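Long-range contact in negative regulator of ofd1 (Schizosaccharomyces pombe, PDB 3QTM), which is required for correct translation termination and directly inhibits ofd1, probably thereby stabilising the Sre1 transcription factor fragment that drives hypoxic gene expression: residues D17-L22 with K67-A72. Sequence-based numbering, arbitrary orientation. Where two conformers were deposited one is given.
Sequences DNISQL and KDFHAA
Ile19 and Leu22, one turn apart on helical segment 17-22, lean on Phe69 and Ala72 of helical segment 67-72; the segments run the same way, their axes 9.7 Å apart and inclined by 26°. The backbones come closest at Ile19 and Phe69, whose CA atoms are 5.9 Å apart. No hydrogen bond joins the two segments, so the joint is held by apolar contact. In one of the two modelled conformers of Ile19, chi1 of -68° sets CG1 beside the backbone N and turns CG2 anti to it, laying that methyl 4.1 Å from Phe69 N, while CD1 lies 4.2 Å from Phe69 CB. Leu22 reaches over with CD2, which fits between ring and methyl: it is 3.7 Å from Phe69 CD1, approaching the ring obliquely, and 4.0 Å from Ala72 CB. Phe69 swings its ring out beside the interface, CG anti to the backbone N (chi1 165°), where Leu22 can meet it. Helices 15-34 and 67-82 thus pack side by side, roughly parallel, within an all-helical fold of the tetratricopeptide-repeat kind. The intervening helix 38-58 touches both through Leu56 on Phe69 and Thr48 on Leu22, Trp23 NE1 hydrogen-bonds to Asp68 O, and Arg120 and Leu121 of helix 119-142 pack on Ala71.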
loop_
_atom_site.group_PDB
_atom_site.type_symbol
_atom_site.label_atom_id
_atom_site.label_comp_id
_atom_site.label_asym_id
_atom_site.label_seq_id
_atom_site.Cartn_x
_atom_site.Cartn_y
_atom_site.Cartn_z
ATOM N N ASP A 17 14.443 -26.338 -4.145
ATOM C CA ASP A 17 15.422 -25.460 -4.802
ATOM C C ASP A 17 14.826 -24.761 -6.024
ATOM O O ASP A 17 14.955 -23.559 -6.169
ATOM C CB ASP A 17 16.661 -26.249 -5.236
ATOM C CG ASP A 17 17.463 -26.771 -4.053
ATOM O OD1 ASP A 17 17.536 -26.060 -3.023
ATOM O OD2 ASP A 17 18.016 -27.892 -4.151
ATOM N N ASN A 18 14.213 -25.545 -6.904
ATOM C CA ASN A 18 13.470 -25.046 -8.054
ATOM C C ASN A 18 12.529 -23.894 -7.714
ATOM O O ASN A 18 12.463 -22.891 -8.428
ATOM C CB ASN A 18 12.612 -26.168 -8.610
ATOM C CG ASN A 18 13.154 -26.742 -9.881
ATOM O OD1 ASN A 18 12.852 -26.251 -10.974
ATOM N ND2 ASN A 18 13.933 -27.812 -9.760
ATOM N N ILE A 19 11.770 -24.053 -6.636
ATOM C CA ILE A 19 10.791 -23.042 -6.278
ATOM C C ILE A 19 11.527 -21.813 -5.771
ATOM O O ILE A 19 11.154 -20.685 -6.087
ATOM C CB ILE A 19 9.762 -23.583 -5.257
ATOM C CG1 ILE A 19 8.894 -24.645 -5.933
ATOM C CG2 ILE A 19 8.909 -22.453 -4.681
ATOM C CD1 ILE A 19 8.233 -25.609 -4.968
ATOM N N SER A 20 12.592 -22.049 -5.018
ATOM C CA SER A 20 13.419 -20.966 -4.542
ATOM C C SER A 20 14.025 -20.190 -5.726
ATOM O O SER A 20 14.147 -18.966 -5.679
ATOM C CB SER A 20 14.516 -21.513 -3.634
ATOM O OG SER A 20 15.366 -20.472 -3.223
ATOM N N GLN A 21 14.400 -20.895 -6.790
ATOM C CA GLN A 21 14.947 -20.204 -7.955
ATOM C C GLN A 21 13.840 -19.431 -8.682
ATOM O O GLN A 21 14.067 -18.356 -9.240
ATOM C CB GLN A 21 15.661 -21.180 -8.896
ATOM C CG GLN A 21 16.962 -21.763 -8.314
ATOM C CD GLN A 21 17.891 -20.689 -7.719
ATOM O OE1 GLN A 21 18.117 -19.631 -8.317
ATOM N NE2 GLN A 21 18.428 -20.966 -6.534
ATOM N N LEU A 22 12.628 -19.972 -8.630
ATOM C CA LEU A 22 11.479 -19.316 -9.223
ATOM C C LEU A 22 11.255 -17.951 -8.568
ATOM O O LEU A 22 11.083 -16.934 -9.261
ATOM C CB LEU A 22 10.247 -20.219 -9.098
ATOM C CG LEU A 22 8.976 -19.873 -9.859
ATOM C CD1 LEU A 22 9.218 -19.950 -11.372
ATOM C CD2 LEU A 22 7.853 -20.819 -9.409
ATOM N N LYS A 67 2.190 -23.930 -1.488
ATOM C CA LYS A 67 1.565 -22.631 -1.646
ATOM C C LYS A 67 2.545 -21.596 -2.221
ATOM O O LYS A 67 2.141 -20.748 -3.012
ATOM C CB LYS A 67 1.017 -22.146 -0.313
ATOM C CG LYS A 67 -0.124 -23.002 0.258
ATOM C CD LYS A 67 -0.842 -22.247 1.377
ATOM C CE LYS A 67 -2.000 -23.053 1.954
ATOM N NZ LYS A 67 -1.499 -24.267 2.638
ATOM N N ASP A 68 3.814 -21.665 -1.812
ATOM C CA ASP A 68 4.835 -20.724 -2.288
ATOM C C ASP A 68 5.060 -20.808 -3.790
ATOM O O ASP A 68 5.424 -19.822 -4.412
ATOM C CB ASP A 68 6.176 -20.946 -1.576
ATOM C CG ASP A 68 6.187 -20.389 -0.164
ATOM O OD1 ASP A 68 5.212 -19.694 0.212
ATOM O OD2 ASP A 68 7.176 -20.644 0.565
ATOM N N PHE A 69 4.874 -21.989 -4.372
ATOM C CA PHE A 69 4.938 -22.103 -5.826
ATOM C C PHE A 69 3.823 -21.282 -6.486
ATOM O O PHE A 69 4.076 -20.487 -7.398
ATOM C CB PHE A 69 4.863 -23.559 -6.296
ATOM C CG PHE A 69 4.563 -23.694 -7.787
ATOM C CD1 PHE A 69 5.575 -23.609 -8.722
ATOM C CD2 PHE A 69 3.270 -23.881 -8.236
ATOM C CE1 PHE A 69 5.306 -23.708 -10.080
ATOM C CE2 PHE A 69 2.989 -23.987 -9.602
ATOM C CZ PHE A 69 4.005 -23.892 -10.521
ATOM N N HIS A 70 2.589 -21.468 -6.031
ATOM C CA HIS A 70 1.469 -20.756 -6.658
ATOM C C HIS A 70 1.548 -19.250 -6.379
ATOM O O HIS A 70 1.107 -18.445 -7.199
ATOM C CB HIS A 70 0.120 -21.311 -6.195
ATOM C CG HIS A 70 -0.032 -22.781 -6.416
ATOM N ND1 HIS A 70 -0.411 -23.315 -7.629
ATOM C CD2 HIS A 70 0.148 -23.832 -5.580
ATOM C CE1 HIS A 70 -0.446 -24.631 -7.534
ATOM N NE2 HIS A 70 -0.121 -24.970 -6.300
ATOM N N ALA A 71 2.111 -18.882 -5.222
ATOM C CA ALA A 71 2.307 -17.481 -4.872
ATOM C C ALA A 71 3.263 -16.798 -5.843
ATOM O O ALA A 71 2.999 -15.687 -6.277
ATOM C CB ALA A 71 2.814 -17.349 -3.444
ATOM N N ALA A 72 4.383 -17.455 -6.172
ATOM C CA ALA A 72 5.351 -16.871 -7.098
ATOM C C ALA A 72 4.756 -16.753 -8.496
ATOM O O ALA A 72 4.957 -15.765 -9.191
ATOM C CB ALA A 72 6.620 -17.699 -7.147
#